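Local coordinates for protein ATP-dependent DNA helicase RecQ (Porphyromonas gingivalis, PDB 3IUO) that probably couples ATP hydrolysis to 3'-5' unwinding of duplex DNA, the present chain being the C-terminal part of this RecQ-family helicase, at residues Phe82-Glu87 with Glu94-Glu99; Val33-Ile38 with Pro47-Glu52; Glu75-Asp80 with Glu106-Leu111. All coordinates share one frame; numbering follows the deposited sequence.

Contact 1: Phe82-Glu87 with Glu94-Glu99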
ATOM      1  N   PHE B  82       7.767  -6.178  11.454  1.00 11.77           N
ATOM      2  CA  PHE B  82       8.552  -6.420  10.226  1.00 11.60           C
ATOM      3  C   PHE B  82       8.018  -7.701   9.588  1.00 11.05           C
ATOM      4  O   PHE B  82       7.825  -7.779   8.359  1.00 10.52           O
ATOM      5  CB  PHE B  82      10.050  -6.485  10.587  1.00 12.33           C
ATOM      6  CG  PHE B  82      11.030  -6.198   9.447  1.00 13.61           C
ATOM      7  CD1 PHE B  82      10.750  -5.345   8.411  1.00 13.82           C
ATOM      8  CD2 PHE B  82      12.321  -6.730   9.515  1.00 16.13           C
ATOM      9  CE1 PHE B  82      11.715  -5.100   7.372  1.00 12.83           C
ATOM     10  CE2 PHE B  82      13.278  -6.471   8.519  1.00 16.19           C
ATOM     11  CZ  PHE B  82      12.956  -5.654   7.437  1.00 16.19           C
ATOM     12  N   GLU B  83       7.795  -8.722  10.422  1.00 11.97           N
ATOM     13  CA  GLU B  83       7.238  -9.979   9.930  1.00 11.75           C
ATOM     14  C   GLU B  83       5.866  -9.800   9.313  1.00 12.52           C
ATOM     15  O   GLU B  83       5.570 -10.388   8.249  1.00 12.62           O
ATOM     16  CB  GLU B  83       7.166 -11.033  11.026  1.00 12.25           C
ATOM     17  CG  GLU B  83       7.144 -12.413  10.438  1.00 16.92           C
ATOM     18  CD  GLU B  83       8.521 -12.868   9.871  1.00 21.16           C
ATOM     19  OE1 GLU B  83       9.557 -12.159  10.023  1.00 23.86           O
ATOM     20  OE2 GLU B  83       8.570 -13.969   9.278  1.00 25.37           O
ATOM     21  N   TYR B  84       5.036  -8.968   9.946  1.00 11.49           N
ATOM     22  CA  TYR B  84       3.755  -8.615   9.348  1.00 11.56           C
ATOM     23  C   TYR B  84       3.939  -8.084   7.915  1.00 11.88           C
ATOM     24  O   TYR B  84       3.275  -8.555   6.976  1.00 11.77           O
ATOM     25  CB  TYR B  84       2.981  -7.595  10.211  1.00 12.27           C
ATOM     26  CG  TYR B  84       1.857  -6.999   9.427  1.00 11.79           C
ATOM     27  CD1 TYR B  84       0.631  -7.660   9.328  1.00 11.69           C
ATOM     28  CD2 TYR B  84       2.054  -5.823   8.686  1.00 12.07           C
ATOM     29  CE1 TYR B  84      -0.401  -7.152   8.515  1.00 11.34           C
ATOM     30  CE2 TYR B  84       1.053  -5.305   7.878  1.00 13.05           C
ATOM     31  CZ  TYR B  84      -0.175  -5.955   7.805  1.00 13.72           C
ATOM     32  OH  TYR B  84      -1.168  -5.445   7.021  1.00 15.44           O
ATOM     33  N   PHE B  85       4.859  -7.146   7.723  1.00 10.85           N
ATOM     34  CA  PHE B  85       5.035  -6.603   6.371  1.00 11.77           C
ATOM     35  C   PHE B  85       5.577  -7.630   5.377  1.00 11.08           C
ATOM     36  O   PHE B  85       5.145  -7.708   4.202  1.00 11.43           O
ATOM     37  CB  PHE B  85       5.860  -5.303   6.402  1.00 11.32           C
ATOM     38  CG  PHE B  85       5.049  -4.114   6.864  1.00 11.72           C
ATOM     39  CD1 PHE B  85       4.015  -3.618   6.046  1.00 12.59           C
ATOM     40  CD2 PHE B  85       5.281  -3.541   8.108  1.00 12.66           C
ATOM     41  CE1 PHE B  85       3.212  -2.545   6.488  1.00 12.79           C
ATOM     42  CE2 PHE B  85       4.504  -2.451   8.556  1.00 11.73           C
ATOM     43  CZ  PHE B  85       3.478  -1.949   7.738  1.00 13.10           C
ATOM     44  N   LYS B  86       6.521  -8.449   5.834  1.00 11.22           N
ATOM     45  CA  LYS B  86       7.075  -9.476   4.974  1.00 11.22           C
ATOM     46  C   LYS B  86       6.020 -10.441   4.463  1.00 11.41           C
ATOM     47  O   LYS B  86       6.128 -10.914   3.345  1.00 12.12           O
ATOM     48  CB  LYS B  86       8.167 -10.266   5.702  1.00 12.06           C
ATOM     49  CG  LYS B  86       9.427  -9.489   5.827  1.00 13.58           C
ATOM     50  CD  LYS B  86      10.419 -10.239   6.720  1.00 16.95           C
ATOM     51  CE  LYS B  86      11.792  -9.628   6.635  1.00 21.89           C
ATOM     52  NZ  LYS B  86      11.720  -8.312   7.273  1.00 22.81           N
ATOM     53  N   GLU B  87       5.020 -10.725   5.303  1.00 11.68           N
ATOM     54  CA  GLU B  87       3.951 -11.663   4.969  1.00 12.31           C
ATOM     55  C   GLU B  87       2.717 -11.015   4.339  1.00 12.46           C
ATOM     56  O   GLU B  87       1.840 -11.702   3.875  1.00 13.27           O
ATOM     57  CB  GLU B  87       3.539 -12.477   6.200  1.00 14.00           C
ATOM     58  CG  GLU B  87       4.683 -13.363   6.718  1.00 16.40           C
ATOM     59  CD  GLU B  87       5.265 -14.316   5.657  1.00 23.35           C
ATOM     60  OE1 GLU B  87       6.515 -14.378   5.526  1.00 25.47           O
ATOM     61  OE2 GLU B  87       4.493 -15.013   4.954  1.00 25.00           O
ATOM     62  N   GLU B  94      -3.507   1.469   6.586  1.00 12.32           N
ATOM     63  CA  GLU B  94      -4.877   1.123   7.023  1.00 11.98           C
ATOM     64  C   GLU B  94      -5.011  -0.366   7.318  1.00 11.33           C
ATOM     65  O   GLU B  94      -5.553  -0.758   8.367  1.00 11.04           O
ATOM     66  CB  GLU B  94      -5.944   1.564   6.004  1.00 12.04           C
ATOM     67  CG  GLU B  94      -7.388   1.340   6.492  1.00 15.79           C
ATOM     68  CD  GLU B  94      -8.467   1.889   5.546  1.00 20.71           C
ATOM     69  OE1 GLU B  94      -8.227   2.914   4.878  1.00 23.91           O
ATOM     70  OE2 GLU B  94      -9.572   1.298   5.498  1.00 24.04           O
ATOM     71  N   GLU B  95      -4.502  -1.201   6.417  1.00 10.60           N
ATOM     72  CA  GLU B  95      -4.564  -2.644   6.639  1.00 10.11           C
ATOM     73  C   GLU B  95      -3.669  -3.076   7.784  1.00 10.50           C
ATOM     74  O   GLU B  95      -4.070  -3.919   8.603  1.00 11.06           O
ATOM     75  CB  GLU B  95      -4.233  -3.413   5.358  1.00  9.97           C
ATOM     76  CG  GLU B  95      -5.245  -3.174   4.243  1.00 11.93           C
ATOM     77  CD  GLU B  95      -6.657  -3.631   4.573  1.00 14.92           C
ATOM     78  OE1 GLU B  95      -6.818  -4.764   5.103  1.00 11.83           O
ATOM     79  OE2 GLU B  95      -7.604  -2.862   4.259  1.00 13.20           O
ATOM     80  N   ALA B  96      -2.476  -2.459   7.881  1.00  9.81           N
ATOM     81  CA  ALA B  96      -1.556  -2.772   8.985  1.00  9.44           C
ATOM     82  C   ALA B  96      -2.200  -2.464  10.344  1.00 10.13           C
ATOM     83  O   ALA B  96      -2.120  -3.270  11.265  1.00 10.87           O
ATOM     84  CB  ALA B  96      -0.219  -2.020   8.830  1.00  8.48           C
HETATM   85  N   MSE B  97      -2.841  -1.304  10.439  1.00 10.37           N
HETATM   86  CA  MSE B  97      -3.558  -0.875  11.665  1.00 11.73           C
HETATM   87  C   MSE B  97      -4.698  -1.831  12.050  1.00 11.50           C
HETATM   88  O   MSE B  97      -4.933  -2.073  13.241  1.00 11.86           O
HETATM   89  CB  MSE B  97      -4.108   0.552  11.500  1.00 12.31           C
HETATM   90  CG  MSE B  97      -3.097   1.678  11.524  1.00 15.77           C
HETATM   91 SE   MSE B  97      -2.315   1.865  13.273  1.00 28.07          SE
HETATM   92  CE  MSE B  97      -3.870   2.478  14.313  1.00 24.86           C
ATOM     93  N   GLN B  98      -5.417  -2.339  11.045  1.00 11.88           N
ATOM     94  CA  GLN B  98      -6.511  -3.288  11.266  1.00 12.43           C
ATOM     95  C   GLN B  98      -5.936  -4.567  11.851  1.00 11.79           C
ATOM     96  O   GLN B  98      -6.505  -5.162  12.773  1.00 11.14           O
ATOM     97  CB  GLN B  98      -7.200  -3.570   9.933  1.00 13.01           C
ATOM     98  CG  GLN B  98      -8.459  -4.408   9.986  1.00 15.06           C
ATOM     99  CD  GLN B  98      -8.975  -4.678   8.596  1.00 18.03           C
ATOM    100  OE1 GLN B  98      -9.876  -3.988   8.116  1.00 19.15           O
ATOM    101  NE2 GLN B  98      -8.387  -5.668   7.922  1.00 16.49           N
ATOM    102  N   GLU B  99      -4.782  -4.968  11.326  1.00 11.54           N
ATOM    103  CA  GLU B  99      -4.170  -6.224  11.742  1.00 11.88           C
ATOM    104  C   GLU B  99      -3.332  -6.095  13.022  1.00 11.25           C
ATOM    105  O   GLU B  99      -3.287  -7.040  13.827  1.00 12.06           O
ATOM    106  CB  GLU B  99      -3.354  -6.841  10.596  1.00 11.73           C
ATOM    107  CG  GLU B  99      -4.145  -7.137   9.281  1.00 13.24           C
ATOM    108  CD  GLU B  99      -5.391  -8.014   9.482  1.00 17.32           C
ATOM    109  OE1 GLU B  99      -5.341  -8.946  10.304  1.00 16.66           O
ATOM    110  OE2 GLU B  99      -6.417  -7.782   8.798  1.00 17.22           O
TER
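Tyr84 reaches across from helix 75-87 and lays its phenol end against the backbone of helix 93-100 at Ala96. This is an all-helical domain, and the two helices form a helix-loop-helix pair. Their short segments run at 124° to each other, with axes 11.4 Å apart at the closest point. That spacing is wide, and the aromatic side chains bridge it.

The tight part centres on Ala96. With CG of Tyr84 anti to the backbone N (chi1 166°), the ring extends toward the other helix. Tyr84 CE2 meets Ala96 CB at 3.6 Å, and Tyr84 OH stands 3.3 Å from Ala96 CA. The hydroxyl is also near Ala96 N, but the angle is poor and no hydrogen bond forms. Phe85 closes on the same methyl group, with its CZ 3.9 Å from Ala96 CB. The two rings also pack on each other within helix 75-87. Tyr84 CD2 lies 3.8 Å above the plane of the Phe85 ring, over its centre. Phe85 also touches Arg113 of helix 106-121.

The looser side lies toward Glu99, which is exposed. Its CB rests 3.6 Å from CE1 of Tyr84, across the ring from the CE2 that meets Ala96. The Glu99 chain bends at chi2 (-55°), which takes the carboxylate away from helix 75-87. Glu95 adds little here, and it also packs on Tyr58 of the second subunit. The Glu99 carboxylate is engaged within its own helix: Gln98 NE2 donates to Glu99 OE2 at 3.0 Å, on the anti side and tilted out of the carboxylate plane.

Contact 2: Val33-Ile38 with Pro47-Glu52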
ATOM      1  N   VAL B  33      21.346  11.239  12.384  1.00 12.07           N
ATOM      2  CA  VAL B  33      20.706  12.178  13.313  1.00 11.53           C
ATOM      3  C   VAL B  33      19.363  11.554  13.718  1.00 11.90           C
ATOM      4  O   VAL B  33      18.630  11.078  12.863  1.00 11.47           O
ATOM      5  CB  VAL B  33      20.466  13.553  12.642  1.00 11.69           C
ATOM      6  CG1 VAL B  33      19.795  14.527  13.601  1.00 12.56           C
ATOM      7  CG2 VAL B  33      21.778  14.127  12.148  1.00 11.52           C
ATOM      8  N   ALA B  34      19.044  11.561  15.012  1.00 11.45           N
ATOM      9  CA  ALA B  34      17.807  10.939  15.499  1.00 10.63           C
ATOM     10  C   ALA B  34      16.602  11.605  14.842  1.00 10.73           C
ATOM     11  O   ALA B  34      16.584  12.822  14.645  1.00  9.82           O
ATOM     12  CB  ALA B  34      17.716  11.020  17.022  1.00 11.27           C
ATOM     13  N   LEU B  35      15.612  10.797  14.467  1.00  9.82           N
ATOM     14  CA  LEU B  35      14.463  11.318  13.731  0.50  9.94           C
ATOM     15  C   LEU B  35      13.695  12.381  14.509  1.00 10.24           C
ATOM     16  O   LEU B  35      13.224  13.357  13.920  1.00 10.20           O
ATOM     17  CB  LEU B  35      13.544  10.196  13.249  0.50  9.54           C
ATOM     18  CG  LEU B  35      13.859   9.687  11.833  0.50  8.92           C
ATOM     19  CD1 LEU B  35      15.210   8.985  11.790  0.50  6.96           C
ATOM     20  CD2 LEU B  35      12.744   8.773  11.329  0.50  7.28           C
ATOM     21  N   ASP B  36      13.587  12.218  15.822  1.00 10.45           N
ATOM     22  CA  ASP B  36      12.932  13.246  16.619  1.00 11.28           C
ATOM     23  C   ASP B  36      13.750  14.560  16.597  1.00 11.36           C
ATOM     24  O   ASP B  36      13.175  15.650  16.559  1.00 11.95           O
ATOM     25  CB  ASP B  36      12.574  12.749  18.038  1.00 11.56           C
ATOM     26  CG  ASP B  36      13.757  12.136  18.786  1.00 12.90           C
ATOM     27  OD1 ASP B  36      14.737  11.663  18.161  1.00 13.67           O
ATOM     28  OD2 ASP B  36      13.700  12.125  20.028  1.00 12.91           O
ATOM     29  N   ASP B  37      15.080  14.459  16.561  1.00 11.49           N
ATOM     30  CA  ASP B  37      15.931  15.643  16.396  1.00 11.64           C
ATOM     31  C   ASP B  37      15.799  16.265  15.006  1.00 11.00           C
ATOM     32  O   ASP B  37      15.788  17.494  14.865  1.00 11.47           O
ATOM     33  CB  ASP B  37      17.402  15.338  16.707  1.00 11.76           C
ATOM     34  CG  ASP B  37      17.646  15.042  18.176  1.00 14.08           C
ATOM     35  OD1 ASP B  37      16.765  15.329  19.019  1.00 16.63           O
ATOM     36  OD2 ASP B  37      18.740  14.523  18.486  1.00 17.69           O
ATOM     37  N   ILE B  38      15.670  15.425  13.982  1.00 10.68           N
ATOM     38  CA  ILE B  38      15.412  15.933  12.645  1.00 10.18           C
ATOM     39  C   ILE B  38      14.084  16.727  12.624  1.00 10.84           C
ATOM     40  O   ILE B  38      14.029  17.824  12.089  1.00 10.58           O
ATOM     41  CB  ILE B  38      15.386  14.777  11.586  1.00  9.46           C
ATOM     42  CG1 ILE B  38      16.753  14.092  11.496  1.00  9.69           C
ATOM     43  CG2 ILE B  38      14.975  15.309  10.231  1.00  9.78           C
ATOM     44  CD1 ILE B  38      16.803  12.889  10.520  1.00 10.78           C
ATOM     45  N   PRO B  47       4.794  13.131  13.766  1.00 12.39           N
ATOM     46  CA  PRO B  47       4.027  12.562  12.656  1.00 12.27           C
ATOM     47  C   PRO B  47       4.220  13.292  11.328  1.00 11.85           C
ATOM     48  O   PRO B  47       4.212  12.641  10.273  1.00 11.94           O
ATOM     49  CB  PRO B  47       2.582  12.687  13.134  1.00 11.92           C
ATOM     50  CG  PRO B  47       2.688  12.707  14.596  1.00 13.11           C
ATOM     51  CD  PRO B  47       3.918  13.487  14.895  1.00 12.54           C
ATOM     52  N   GLU B  48       4.410  14.609  11.376  1.00 12.22           N
ATOM     53  CA  GLU B  48       4.716  15.374  10.173  1.00 11.78           C
ATOM     54  C   GLU B  48       6.061  14.947   9.595  1.00 11.77           C
ATOM     55  O   GLU B  48       6.204  14.857   8.379  1.00 11.60           O
ATOM     56  CB  GLU B  48       4.741  16.877  10.447  1.00 12.08           C
ATOM     57  CG  GLU B  48       3.374  17.513  10.720  1.00 14.12           C
ATOM     58  CD  GLU B  48       3.465  18.941  11.277  1.00 16.97           C
ATOM     59  OE1 GLU B  48       4.501  19.322  11.869  1.00 18.62           O
ATOM     60  OE2 GLU B  48       2.474  19.685  11.147  1.00 17.70           O
ATOM     61  N   LEU B  49       7.043  14.702  10.453  1.00 10.83           N
ATOM     62  CA  LEU B  49       8.328  14.189   9.949  1.00 11.66           C
ATOM     63  C   LEU B  49       8.138  12.829   9.263  1.00 11.31           C
ATOM     64  O   LEU B  49       8.659  12.598   8.168  1.00 11.03           O
ATOM     65  CB  LEU B  49       9.377  14.119  11.063  1.00 11.83           C
ATOM     66  CG  LEU B  49      10.708  13.537  10.571  1.00 15.62           C
ATOM     67  CD1 LEU B  49      11.321  14.344   9.419  1.00 16.16           C
ATOM     68  CD2 LEU B  49      11.634  13.419  11.720  1.00 18.86           C
ATOM     69  N   LEU B  50       7.378  11.940   9.904  1.00 12.37           N
ATOM     70  CA  LEU B  50       7.087  10.644   9.320  1.00 11.48           C
ATOM     71  C   LEU B  50       6.488  10.784   7.932  1.00 11.24           C
ATOM     72  O   LEU B  50       6.855  10.021   7.024  1.00 10.32           O
ATOM     73  CB  LEU B  50       6.177   9.798  10.223  1.00 12.99           C
ATOM     74  CG  LEU B  50       6.782   9.296  11.544  1.00 12.82           C
ATOM     75  CD1 LEU B  50       5.701   8.647  12.400  1.00 12.87           C
ATOM     76  CD2 LEU B  50       7.937   8.337  11.323  1.00 13.38           C
ATOM     77  N   SER B  51       5.578  11.754   7.768  1.00 10.08           N
ATOM     78  CA  SER B  51       4.965  11.971   6.457  1.00 10.87           C
ATOM     79  C   SER B  51       5.996  12.370   5.409  1.00 10.88           C
ATOM     80  O   SER B  51       5.941  11.909   4.274  1.00  8.96           O
ATOM     81  CB  SER B  51       3.845  12.975   6.538  1.00 11.79           C
ATOM     82  OG  SER B  51       2.792  12.472   7.340  1.00 13.54           O
ATOM     83  N   GLU B  52       6.939  13.226   5.793  1.00 12.19           N
ATOM     84  CA  GLU B  52       8.006  13.608   4.855  1.00 12.03           C
ATOM     85  C   GLU B  52       8.938  12.447   4.508  1.00 11.96           C
ATOM     86  O   GLU B  52       9.304  12.264   3.341  1.00 12.30           O
ATOM     87  CB  GLU B  52       8.849  14.748   5.420  1.00 12.22           C
ATOM     88  CG  GLU B  52       8.054  16.000   5.741  1.00 14.59           C
ATOM     89  CD  GLU B  52       7.539  16.743   4.519  1.00 18.53           C
ATOM     90  OE1 GLU B  52       8.032  16.506   3.397  1.00 21.31           O
ATOM     91  OE2 GLU B  52       6.650  17.608   4.693  1.00 20.48           O
TER
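Leu49 projects from helix 46-58 into the angle between Leu35 and Ile38, one helical turn apart on helix 35-41. Both segments fall within the RecQ-1-like helix-turn-helix region, and the contact joins two successive helices of that region. All three side chains are buried, and no hydrogen bond crosses between the segments.

The CA-CB bonds of all three residues point toward the opposing segment. The backbones come closest at Leu35 and Leu49, whose CA atoms are 7.8 Å apart. In Leu49, CG is anti to the backbone N (chi1 178°), which brings the forked end to the 35-38 turn. The two branches then find different places. The firmer packing is that of CD1, which turns to Ile38 and meets its CG2 at 3.9 Å. CD2 is modelled 4.0 Å from Leu35 CB and 4.0 Å from Ile38 CB. Its exact position is doubtful, because it sits implausibly close to the Leu35 carbonyl oxygen.

Ile38 and Leu49 cross at about a right angle. The Ile38 CG2 branch is anti to its own backbone N and presents its methyl to the leucine. Leu35 faces Leu49 mainly with its CB. It is modelled in two conformers, so the exact place of its end carries less weight.

Other helices complete the core. Leu35 also packs on Tyr67 and Phe68 of helix 66-72, while Ile38 packs on Ile25 and Ile29 of helix 15-30. Leu44, in the turn between the two helices, touches Leu49. Ala34 is the N-cap residue of helix 35-41, and its carbonyl starts the helix: Ile38 N donates to Ala34 O at 2.8 Å.

Contact 3: Glu75-Asp80 with Glu106-Leu111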
ATOM      1  N   GLU B  75      12.556  -4.382  20.767  1.00  9.29           N
ATOM      2  CA  GLU B  75      13.039  -5.364  19.768  1.00  8.65           C
ATOM      3  C   GLU B  75      11.993  -6.352  19.229  1.00  8.62           C
ATOM      4  O   GLU B  75      11.931  -6.586  18.011  1.00  7.04           O
ATOM      5  CB  GLU B  75      14.282  -6.110  20.276  1.00  8.99           C
ATOM      6  N   ASP B  76      11.171  -6.919  20.115  1.00  7.96           N
ATOM      7  CA  ASP B  76      10.076  -7.829  19.706  1.00  8.33           C
ATOM      8  C   ASP B  76       8.976  -7.124  18.894  1.00  7.61           C
ATOM      9  O   ASP B  76       8.350  -7.735  18.022  1.00  6.73           O
ATOM     10  CB  ASP B  76       9.454  -8.530  20.926  1.00  9.00           C
ATOM     11  CG  ASP B  76      10.437  -9.448  21.652  1.00 11.63           C
ATOM     12  OD1 ASP B  76      11.006 -10.366  21.013  1.00 14.45           O
ATOM     13  OD2 ASP B  76      10.624  -9.272  22.882  1.00 13.55           O
ATOM     14  N   HIS B  77       8.724  -5.855  19.217  1.00  7.03           N
ATOM     15  CA  HIS B  77       7.806  -5.020  18.441  1.00  7.78           C
ATOM     16  C   HIS B  77       8.325  -4.868  17.015  1.00  8.07           C
ATOM     17  O   HIS B  77       7.588  -5.097  16.056  1.00  7.06           O
ATOM     18  CB  HIS B  77       7.624  -3.661  19.118  1.00  7.05           C
ATOM     19  CG  HIS B  77       6.802  -3.710  20.375  1.00  7.47           C
ATOM     20  ND1 HIS B  77       6.050  -2.643  20.809  1.00  7.03           N
ATOM     21  CD2 HIS B  77       6.587  -4.707  21.270  1.00 10.23           C
ATOM     22  CE1 HIS B  77       5.425  -2.966  21.930  1.00  9.26           C
ATOM     23  NE2 HIS B  77       5.740  -4.213  22.236  1.00  9.32           N
ATOM     24  N   LEU B  78       9.599  -4.506  16.874  1.00 10.13           N
ATOM     25  CA  LEU B  78      10.222  -4.400  15.535  1.00 11.51           C
ATOM     26  C   LEU B  78      10.098  -5.712  14.729  1.00 12.59           C
ATOM     27  O   LEU B  78       9.662  -5.679  13.579  1.00 14.52           O
ATOM     28  CB  LEU B  78      11.698  -3.959  15.635  1.00 11.51           C
ATOM     29  CG  LEU B  78      12.653  -4.073  14.437  1.00 13.93           C
ATOM     30  CD1 LEU B  78      12.157  -3.225  13.288  1.00 14.87           C
ATOM     31  CD2 LEU B  78      14.083  -3.665  14.834  1.00 13.75           C
ATOM     32  N   GLU B  79      10.471  -6.844  15.337  1.00 14.20           N
ATOM     33  CA  GLU B  79      10.408  -8.144  14.671  1.00 14.55           C
ATOM     34  C   GLU B  79       8.985  -8.509  14.250  1.00 14.61           C
ATOM     35  O   GLU B  79       8.760  -8.931  13.115  1.00 13.51           O
ATOM     36  CB  GLU B  79      11.040  -9.244  15.543  1.00 15.30           C
ATOM     37  CG  GLU B  79      11.257 -10.578  14.817  1.00 19.13           C
ATOM     38  CD  GLU B  79      11.938 -11.637  15.690  1.00 23.54           C
ATOM     39  OE1 GLU B  79      11.321 -12.141  16.655  1.00 25.77           O
ATOM     40  OE2 GLU B  79      13.102 -11.987  15.407  1.00 27.13           O
ATOM     41  N   ASP B  80       8.020  -8.340  15.147  1.00 13.53           N
ATOM     42  CA  ASP B  80       6.641  -8.712  14.838  1.00 12.93           C
ATOM     43  C   ASP B  80       6.023  -7.852  13.727  1.00 12.28           C
ATOM     44  O   ASP B  80       5.378  -8.377  12.831  1.00 11.63           O
ATOM     45  CB  ASP B  80       5.785  -8.698  16.102  1.00 13.72           C
ATOM     46  CG  ASP B  80       6.196  -9.787  17.084  1.00 16.12           C
ATOM     47  OD1 ASP B  80       6.758 -10.817  16.646  1.00 18.92           O
ATOM     48  OD2 ASP B  80       5.968  -9.625  18.300  1.00 20.64           O
ATOM     49  N   GLU B 106       0.458   3.573  15.933  1.00 12.91           N
ATOM     50  CA  GLU B 106       0.588   4.049  14.558  1.00 13.02           C
ATOM     51  C   GLU B 106       2.035   4.460  14.263  1.00 12.95           C
ATOM     52  O   GLU B 106       2.568   4.127  13.202  1.00 13.11           O
ATOM     53  CB  GLU B 106      -0.342   5.225  14.317  1.00 13.43           C
ATOM     54  CG  GLU B 106      -0.412   5.649  12.844  1.00 14.99           C
ATOM     55  CD  GLU B 106      -1.471   6.715  12.585  1.00 19.12           C
ATOM     56  OE1 GLU B 106      -1.278   7.544  11.670  1.00 20.11           O
ATOM     57  OE2 GLU B 106      -2.497   6.723  13.294  1.00 22.95           O
ATOM     58  N   GLU B 107       2.676   5.164  15.192  1.00 13.36           N
ATOM     59  CA  GLU B 107       4.075   5.552  14.985  1.00 13.66           C
ATOM     60  C   GLU B 107       5.042   4.376  14.860  1.00 13.64           C
ATOM     61  O   GLU B 107       5.955   4.402  14.003  1.00 13.15           O
ATOM     62  CB  GLU B 107       4.542   6.548  16.036  1.00 13.31           C
ATOM     63  CG  GLU B 107       3.896   7.895  15.823  1.00 13.82           C
ATOM     64  CD  GLU B 107       4.273   8.910  16.863  1.00 14.55           C
ATOM     65  OE1 GLU B 107       5.235   8.664  17.618  1.00 16.09           O
ATOM     66  OE2 GLU B 107       3.609   9.973  16.902  1.00 16.34           O
ATOM     67  N   GLU B 108       4.863   3.354  15.690  1.00 13.33           N
ATOM     68  CA  GLU B 108       5.730   2.173  15.574  1.00 12.96           C
ATOM     69  C   GLU B 108       5.569   1.521  14.211  1.00 12.73           C
ATOM     70  O   GLU B 108       6.562   1.177  13.565  1.00 12.88           O
ATOM     71  CB  GLU B 108       5.394   1.153  16.643  1.00 13.54           C
ATOM     72  CG  GLU B 108       5.916   1.487  18.007  1.00 13.91           C
ATOM     73  CD  GLU B 108       5.442   0.471  19.035  1.00 16.60           C
ATOM     74  OE1 GLU B 108       4.203   0.345  19.250  1.00 16.68           O
ATOM     75  OE2 GLU B 108       6.305  -0.208  19.626  1.00 17.02           O
ATOM     76  N   ILE B 109       4.315   1.389  13.782  1.00 12.74           N
ATOM     77  CA  ILE B 109       3.974   0.719  12.537  1.00 12.03           C
ATOM     78  C   ILE B 109       4.486   1.536  11.359  1.00 12.33           C
ATOM     79  O   ILE B 109       5.076   0.960  10.427  1.00 11.77           O
ATOM     80  CB  ILE B 109       2.457   0.460  12.417  1.00 12.12           C
ATOM     81  CG1 ILE B 109       2.019  -0.583  13.452  1.00 11.33           C
ATOM     82  CG2 ILE B 109       2.127  -0.022  11.002  1.00 12.10           C
ATOM     83  CD1 ILE B 109       0.509  -0.681  13.605  1.00 11.40           C
ATOM     84  N   ARG B 110       4.287   2.859  11.404  1.00 12.07           N
ATOM     85  CA  ARG B 110       4.825   3.721  10.351  1.00 12.07           C
ATOM     86  C   ARG B 110       6.352   3.632  10.211  1.00 12.34           C
ATOM     87  O   ARG B 110       6.868   3.581   9.087  1.00 11.65           O
ATOM     88  CB  ARG B 110       4.404   5.180  10.531  1.00 11.94           C
ATOM     89  CG  ARG B 110       2.930   5.350  10.291  1.00 12.11           C
ATOM     90  CD  ARG B 110       2.491   6.760  10.629  1.00 13.37           C
ATOM     91  NE  ARG B 110       2.874   7.708   9.579  1.00 12.53           N
ATOM     92  CZ  ARG B 110       2.695   9.018   9.657  1.00 13.09           C
ATOM     93  NH1 ARG B 110       2.194   9.568  10.759  1.00 11.71           N
ATOM     94  NH2 ARG B 110       3.019   9.800   8.641  1.00 12.96           N
ATOM     95  N   LEU B 111       7.084   3.629  11.335  1.00 10.23           N
ATOM     96  CA  LEU B 111       8.539   3.506  11.304  1.00 11.59           C
ATOM     97  C   LEU B 111       8.990   2.207  10.647  1.00 11.06           C
ATOM     98  O   LEU B 111       9.911   2.205   9.819  1.00 11.59           O
ATOM     99  CB  LEU B 111       9.119   3.606  12.724  1.00 10.56           C
ATOM    100  CG  LEU B 111       9.175   5.045  13.260  1.00 11.71           C
ATOM    101  CD1 LEU B 111       9.520   5.054  14.773  1.00 10.24           C
ATOM    102  CD2 LEU B 111      10.213   5.927  12.515  1.00 10.68           C
TER
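His77 and Glu108 meet through one short hydrogen bond between helix 75-87 and helix 106-121. His77 ND1 donates to Glu108 OE2 over 2.7 Å, with an N-H...O angle of 165°.

Both side chains leave their helices in the same way, with CG beside the backbone N and anti to the carbonyl carbon. Beyond that they differ. Glu108 is extended past CG and brings OE2 up to the ring. The imidazole is turned so that ND1 is the ring atom facing it. The carboxylate oxygen lies close to the ring plane, only 8° out of it, and is approached on its syn side, somewhat out of the carboxylate plane. The two planes are nevertheless well twisted, 49° apart.

The carboxylate has a second partner. Its OE1 accepts from the backbone N of Ser105, just ahead of helix 106-121. This probably helps fix the rotation of the group. His77 also makes an edge-to-face contact with the ring of Tyr104.

This polar link sits near the surface of the all-helical domain. It is a His-carboxylate hydrogen bond joining two helices.

Contacts 1 and 3 are neighbours, with centres 10 Å apart, and both use helix 75-87. Their segments touch through Ile109. Ile109 CG2 lies 3.8 Å from Ala96 CB, and Ile109 CD1 lies 3.8 Å from the selenium of Met97. Contact 2 lies across the chain's centre from contact 1, about 22 Å away between centres. Helix 106-121 bridges the gap. Its Arg110 NH2 reaches Ser51 OG of 47-52 at 3.0 Å, a probable hydrogen bond, and Leu111 CD2 packs on Leu50 CD2 at 3.5 Å. This helix therefore joins helix 46-58 of the helix-turn-helix region to helices 75-87 and 93-100.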